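PDB 2CNU: phosphoribosylaminoimidazole-succinocarboxamide synthase from Saccharomyces cerevisiae, which catalyses the ATP-dependent joining of CAIR and L-aspartate to form SAICAR, a step of de novo purine biosynthesis. Local coordinates for residues T30-A35 and S106-K111; K113-E118 and E181-D186. All coordinates share one frame; numbering follows the deposited sequence.

Contact 1 (T30-A35 and S106-K111)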
loop_
_atom_site.group_PDB
_atom_site.type_symbol
_atom_site.label_atom_id
_atom_site.label_comp_id
_atom_site.label_asym_id
_atom_site.label_seq_id
_atom_site.Cartn_x
_atom_site.Cartn_y
_atom_site.Cartn_z
ATOM N N THR A 30 13.753 -0.359 16.484
ATOM C CA THR A 30 12.293 -0.362 16.335
ATOM C C THR A 30 11.822 0.986 15.807
ATOM O O THR A 30 12.312 2.036 16.222
ATOM C CB THR A 30 11.676 -0.555 17.697
ATOM O OG1 THR A 30 12.290 -1.650 18.316
ATOM C CG2 THR A 30 10.167 -0.808 17.611
ATOM N N LEU A 31 10.812 0.933 14.951
ATOM C CA LEU A 31 10.135 2.102 14.381
ATOM C C LEU A 31 8.649 2.066 14.720
ATOM O O LEU A 31 8.088 0.989 15.019
ATOM C CB LEU A 31 10.307 2.130 12.868
ATOM C CG LEU A 31 11.736 2.240 12.344
ATOM C CD1 LEU A 31 11.787 2.069 10.855
ATOM C CD2 LEU A 31 12.364 3.563 12.703
ATOM N N LEU A 32 8.013 3.212 14.626
ATOM C CA LEU A 32 6.566 3.344 14.792
ATOM C C LEU A 32 6.035 3.904 13.498
ATOM O O LEU A 32 6.385 5.024 13.112
ATOM C CB LEU A 32 6.257 4.288 15.939
ATOM C CG LEU A 32 4.774 4.438 16.287
ATOM C CD1 LEU A 32 4.228 3.142 16.839
ATOM C CD2 LEU A 32 4.563 5.574 17.250
ATOM N N PHE A 33 5.197 3.143 12.797
ATOM C CA PHE A 33 4.598 3.548 11.543
ATOM C C PHE A 33 3.195 4.054 11.831
ATOM O O PHE A 33 2.312 3.247 12.205
ATOM C CB PHE A 33 4.451 2.404 10.561
ATOM C CG PHE A 33 5.704 2.043 9.788
ATOM C CD1 PHE A 33 5.594 1.508 8.524
ATOM C CD2 PHE A 33 6.995 2.209 10.269
ATOM C CE1 PHE A 33 6.709 1.092 7.788
ATOM C CE2 PHE A 33 8.086 1.839 9.501
ATOM C CZ PHE A 33 7.940 1.311 8.278
ATOM N N VAL A 34 2.985 5.347 11.699
ATOM C CA VAL A 34 1.673 5.990 12.032
ATOM C C VAL A 34 1.001 6.296 10.707
ATOM O O VAL A 34 1.445 7.186 9.944
ATOM C CB VAL A 34 1.814 7.237 12.869
ATOM C CG1 VAL A 34 0.424 7.670 13.294
ATOM C CG2 VAL A 34 2.699 6.983 14.068
ATOM N N ALA A 35 -0.076 5.576 10.389
ATOM C CA ALA A 35 -0.843 5.817 9.193
ATOM C C ALA A 35 -1.790 6.972 9.455
ATOM O O ALA A 35 -2.754 6.810 10.225
ATOM C CB ALA A 35 -1.596 4.593 8.796
ATOM N N SER A 106 -1.347 2.874 14.331
ATOM C CA SER A 106 0.100 2.774 14.476
ATOM C C SER A 106 0.554 1.365 14.608
ATOM O O SER A 106 -0.087 0.550 15.299
ATOM C CB SER A 106 0.547 3.601 15.708
ATOM O OG SER A 106 0.161 4.923 15.599
ATOM N N LEU A 107 1.657 1.042 13.985
ATOM C CA LEU A 107 2.266 -0.282 14.098
ATOM C C LEU A 107 3.705 -0.158 14.569
ATOM O O LEU A 107 4.487 0.640 14.005
ATOM C CB LEU A 107 2.252 -0.987 12.764
ATOM C CG LEU A 107 0.836 -1.322 12.271
ATOM C CD1 LEU A 107 0.875 -1.818 10.874
ATOM C CD2 LEU A 107 0.113 -2.323 13.150
ATOM N N LEU A 108 4.026 -0.934 15.569
ATOM C CA LEU A 108 5.388 -1.053 16.090
ATOM C C LEU A 108 6.079 -2.119 15.253
ATOM O O LEU A 108 5.592 -3.257 15.172
ATOM C CB LEU A 108 5.318 -1.453 17.541
ATOM C CG LEU A 108 6.602 -1.431 18.327
ATOM C CD1 LEU A 108 7.032 0.019 18.459
ATOM C CD2 LEU A 108 6.462 -2.078 19.673
ATOM N N VAL A 109 7.238 -1.774 14.667
ATOM C CA VAL A 109 7.893 -2.651 13.700
ATOM C C VAL A 109 9.389 -2.724 13.946
ATOM O O VAL A 109 10.021 -1.773 14.441
ATOM C CB VAL A 109 7.596 -2.239 12.255
ATOM C CG1 VAL A 109 6.069 -2.151 12.019
ATOM C CG2 VAL A 109 8.235 -0.953 11.886
ATOM N N HIS A 110 9.963 -3.854 13.606
ATOM C CA HIS A 110 11.397 -4.074 13.653
ATOM C C HIS A 110 12.065 -3.453 12.456
ATOM O O HIS A 110 11.585 -3.586 11.312
ATOM C CB HIS A 110 11.681 -5.558 13.577
ATOM C CG HIS A 110 11.227 -6.364 14.747
ATOM N ND1 HIS A 110 11.828 -6.297 15.979
ATOM C CD2 HIS A 110 10.221 -7.273 14.864
ATOM C CE1 HIS A 110 11.211 -7.133 16.802
ATOM N NE2 HIS A 110 10.246 -7.749 16.155
ATOM N N LYS A 111 13.198 -2.764 12.674
ATOM C CA LYS A 111 14.079 -2.394 11.604
ATOM C C LYS A 111 14.707 -3.667 11.005
ATOM O O LYS A 111 15.107 -4.583 11.698
ATOM C CB LYS A 111 15.200 -1.515 12.127
ATOM C CG LYS A 111 14.748 -0.149 12.596
ATOM C CD LYS A 111 15.969 0.639 13.122
ATOM C CE LYS A 111 15.587 1.945 13.744
ATOM N NZ LYS A 111 16.826 2.592 14.330
HETATM O O HOH W 1 12.444 -4.344 17.792
#

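Contact 2 (K113-E118 and E181-D186). With ASP (aspartic acid), chain C.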
loop_
_atom_site.group_PDB
_atom_site.type_symbol
_atom_site.label_atom_id
_atom_site.label_comp_id
_atom_site.label_asym_id
_atom_site.label_seq_id
_atom_site.Cartn_x
_atom_site.Cartn_y
_atom_site.Cartn_z
ATOM N N LYS A 113 17.345 -4.858 7.396
ATOM C CA LYS A 113 18.151 -4.515 6.253
ATOM C C LYS A 113 17.187 -4.369 5.064
ATOM O O LYS A 113 16.496 -5.331 4.676
ATOM C CB LYS A 113 19.184 -5.635 6.061
ATOM C CG LYS A 113 20.012 -5.603 4.773
ATOM C CD LYS A 113 20.812 -4.360 4.590
ATOM C CE LYS A 113 21.887 -4.249 5.578
ATOM N NZ LYS A 113 23.037 -5.118 5.176
ATOM N N LEU A 114 17.162 -3.201 4.480
ATOM C CA LEU A 114 16.299 -2.967 3.409
ATOM C C LEU A 114 16.772 -3.607 2.102
ATOM O O LEU A 114 17.975 -3.787 1.853
ATOM C CB LEU A 114 16.182 -1.520 3.121
ATOM C CG LEU A 114 15.574 -0.724 4.275
ATOM C CD1 LEU A 114 15.567 0.738 3.929
ATOM C CD2 LEU A 114 14.189 -1.211 4.653
ATOM N N ILE A 115 15.762 -4.023 1.283
ATOM C CA ILE A 115 16.017 -4.365 -0.147
ATOM C C ILE A 115 15.444 -3.213 -0.954
ATOM O O ILE A 115 14.226 -2.989 -0.998
ATOM C CB ILE A 115 15.363 -5.702 -0.574
ATOM C CG1 ILE A 115 15.852 -6.863 0.297
ATOM C CG2 ILE A 115 15.653 -5.975 -2.049
ATOM C CD1 ILE A 115 15.129 -8.157 0.113
ATOM N N PRO A 116 16.301 -2.362 -1.561
ATOM C CA PRO A 116 15.840 -1.043 -2.113
ATOM C C PRO A 116 15.240 -1.188 -3.508
ATOM O O PRO A 116 15.849 -0.872 -4.527
ATOM C CB PRO A 116 17.084 -0.161 -2.080
ATOM C CG PRO A 116 18.187 -1.132 -2.144
ATOM C CD PRO A 116 17.776 -2.425 -1.512
ATOM N N LEU A 117 14.019 -1.748 -3.521
ATOM C CA LEU A 117 13.182 -1.936 -4.735
ATOM C C LEU A 117 11.757 -1.767 -4.334
ATOM O O LEU A 117 11.332 -2.212 -3.296
ATOM C CB LEU A 117 13.170 -3.344 -5.386
ATOM C CG LEU A 117 14.418 -3.873 -5.993
ATOM C CD1 LEU A 117 14.255 -5.346 -6.270
ATOM C CD2 LEU A 117 14.778 -3.170 -7.230
ATOM N N GLU A 118 10.982 -1.170 -5.233
ATOM C CA GLU A 118 9.524 -1.236 -5.149
ATOM C C GLU A 118 9.121 -2.487 -5.900
ATOM O O GLU A 118 9.296 -2.592 -7.143
ATOM C CB GLU A 118 8.860 -0.040 -5.762
ATOM C CG GLU A 118 9.309 1.238 -5.111
ATOM C CD GLU A 118 8.840 1.366 -3.639
ATOM O OE1 GLU A 118 9.467 0.766 -2.779
ATOM O OE2 GLU A 118 7.822 2.041 -3.393
ATOM N N GLU A 181 20.696 -5.940 -11.126
ATOM C CA GLU A 181 21.867 -5.056 -11.022
ATOM C C GLU A 181 21.872 -4.312 -9.718
ATOM O O GLU A 181 22.922 -4.125 -9.101
ATOM C CB GLU A 181 21.925 -4.074 -12.170
ATOM C CG GLU A 181 22.174 -4.796 -13.416
ATOM C CD GLU A 181 23.479 -5.636 -13.437
ATOM O OE1 GLU A 181 24.496 -5.200 -12.903
ATOM O OE2 GLU A 181 23.406 -6.777 -13.895
ATOM N N LEU A 182 20.697 -3.858 -9.272
ATOM C CA LEU A 182 20.566 -3.081 -8.057
ATOM C C LEU A 182 20.753 -3.903 -6.807
ATOM O O LEU A 182 21.424 -3.427 -5.858
ATOM C CB LEU A 182 19.214 -2.355 -8.035
ATOM C CG LEU A 182 19.047 -1.308 -9.137
ATOM C CD1 LEU A 182 17.652 -0.787 -9.102
ATOM C CD2 LEU A 182 20.051 -0.174 -8.951
ATOM N N VAL A 183 20.174 -5.089 -6.739
ATOM C CA VAL A 183 20.128 -5.842 -5.462
ATOM C C VAL A 183 20.709 -7.213 -5.503
ATOM O O VAL A 183 20.730 -7.912 -4.462
ATOM C CB VAL A 183 18.686 -5.855 -4.875
ATOM C CG1 VAL A 183 18.102 -4.467 -4.792
ATOM C CG2 VAL A 183 17.779 -6.793 -5.601
ATOM N N GLY A 184 21.242 -7.615 -6.651
ATOM C CA GLY A 184 21.847 -8.919 -6.801
ATOM C C GLY A 184 20.974 -9.849 -7.576
ATOM O O GLY A 184 19.735 -9.829 -7.464
ATOM N N GLU A 185 21.605 -10.693 -8.398
ATOM C CA GLU A 185 20.866 -11.620 -9.256
ATOM C C GLU A 185 20.082 -12.636 -8.483
ATOM O O GLU A 185 18.923 -12.887 -8.764
ATOM C CB GLU A 185 21.722 -12.279 -10.340
ATOM C CG GLU A 185 22.932 -12.931 -9.747
ATOM C CD GLU A 185 23.821 -13.583 -10.809
ATOM O OE1 GLU A 185 23.743 -13.199 -12.011
ATOM O OE2 GLU A 185 24.620 -14.460 -10.420
ATOM N N ASP A 186 20.686 -13.236 -7.485
ATOM C CA ASP A 186 19.992 -14.266 -6.736
ATOM C C ASP A 186 18.854 -13.635 -5.933
ATOM O O ASP A 186 17.713 -14.111 -5.900
ATOM C CB ASP A 186 20.918 -15.006 -5.769
ATOM C CG ASP A 186 20.223 -16.133 -5.017
ATOM O OD1 ASP A 186 20.180 -16.065 -3.762
ATOM O OD2 ASP A 186 19.642 -17.018 -5.651
HETATM N N ASP C . 23.536 -13.963 -7.033
HETATM C CA ASP C . 23.469 -12.587 -6.610
HETATM C C ASP C . 24.690 -11.832 -7.073
HETATM O O ASP C . 24.495 -11.038 -8.074
HETATM C CB ASP C . 23.321 -12.375 -5.114
HETATM C CG ASP C . 21.946 -11.829 -4.701
HETATM O OD1 ASP C . 21.034 -12.615 -4.583
HETATM O OD2 ASP C . 21.842 -10.690 -4.307
HETATM O OXT ASP C . 25.747 -11.744 -6.454
#

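Contact 1 (T30-A35 and S106-K111)
The carbonyl oxygen of Val109 is gripped twice by the strand beside it: Leu31 N donates a nearly straight hydrogen bond of 2.9 Å to Val109 O, lying in the carbonyl plane, and Thr30 CA, 3.3 Å from Val109 O, adds a weaker C-H...O contact. This is the regular pattern of an antiparallel sheet, here the pairing of strands 30-35 and 106-110, the latter one of the two outer strands of a four-stranded antiparallel sheet. Two hydrogen-bonded pairs, Leu31 with Val109 and Phe33 with Leu107, alternate with the non-hydrogen-bonded pairs of Thr30, Leu32 and Val34 with His110, Leu108 and Ser106. The strand directions differ by 160°.

On the face carrying Leu31, Phe33 and Val109, chi1 of Val109 is -54°; CG1 lies anti to the carbonyl carbon and CG2 falls between the backbone N and the carbonyl carbon, which brings CG2 to 3.7 Å from Phe33 CE2. The methyl approaches the ring obliquely, while Leu31 CD1 lies in the ring plane at its edge and His75 adds an edge-to-face contact. Lys111 runs extended beyond CG and crosses Leu31 at about a right angle, with its CE 3.8 Å from Leu31 CD2. The ammonium group passes on to a salt bridge with Glu25 and a hydrogen bond to Ala28 O, so an aliphatic stem covers the leucine while the charge is met next door.

Leu32 and Leu108 are buried on the other face, where both also meet Val26 of strand 21-27. Leu32 swings CG anti to its backbone N (chi1 -176°), which carries CD1 across to 3.9 Å from Ser106 CB. The serine hydroxyl is hydrogen-bonded to Leu102 O, and its OG faces the fork of Val34, 3.6 Å from both CG1 and CG2.

Contact 2 (K113-E118 and E181-D186)
Val183 points both its methyls at the segment 113-118 and touches three consecutive side chains there. Its CG1, anti to the carbonyl carbon, lies 3.9 Å from Pro116 CD and is as close to CG of Leu117; it also meets Ile115, whose CG2 is 4.0 Å away. The other methyl, CG2, reaches Leu117 CD1 at 3.9 Å. The approaches differ: Ile115 meets the valine at about a right angle, Pro116 slides past it in the opposite direction, and Leu117 comes at a slant. Farther along, Leu117 CD2 and Leu182 CD1 meet more loosely, at 4.2 Å.

Pro116 is the centre of an inverse gamma turn, closed by Leu117 N bonding to Ile115 O at 2.8 Å. The turn sets Ile115, Pro116 and Leu117 around one valine, an apolar contact without any hydrogen bond between the segments.

Just beyond Val183 the chain changes helix at Gly184, which has positive phi and serves as the N-cap of the next helix. A bound aspartic acid sits at this helix start, O of its alpha-carboxylate accepting a hydrogen bond of 2.9 Å from Glu185 N.

Ile115 ties the patch to its surroundings, packing on Phe220 and Ile222 of strand 211-222 and on Leu187 and Val191 of helix 185-209, so that the turn packs between strand 211-222, the C-terminal end of helix 176-183 and the first turns of helix 185-209.

Contact 1 and contact 2 follow one another along the chain: the pairing of 30-35 with 106-111 is complete before 113-118 begins the contact with 181-186. Their centres lie about 22 Å apart, and apart from this chain adjacency they do not touch. The sheets differ. Strand 106-110 edges the four-stranded antiparallel sheet, whereas the short, weakly bonded strand 113-114 pairs antiparallel with strand 211-222 of a larger mixed sheet. The short link between residues 111 and 113 thus carries the backbone from one sheet to the other, within the same SAICAR synthetase fold. Taken together, the two contacts illustrate regular backbone pairing and purely apolar side-chain packing.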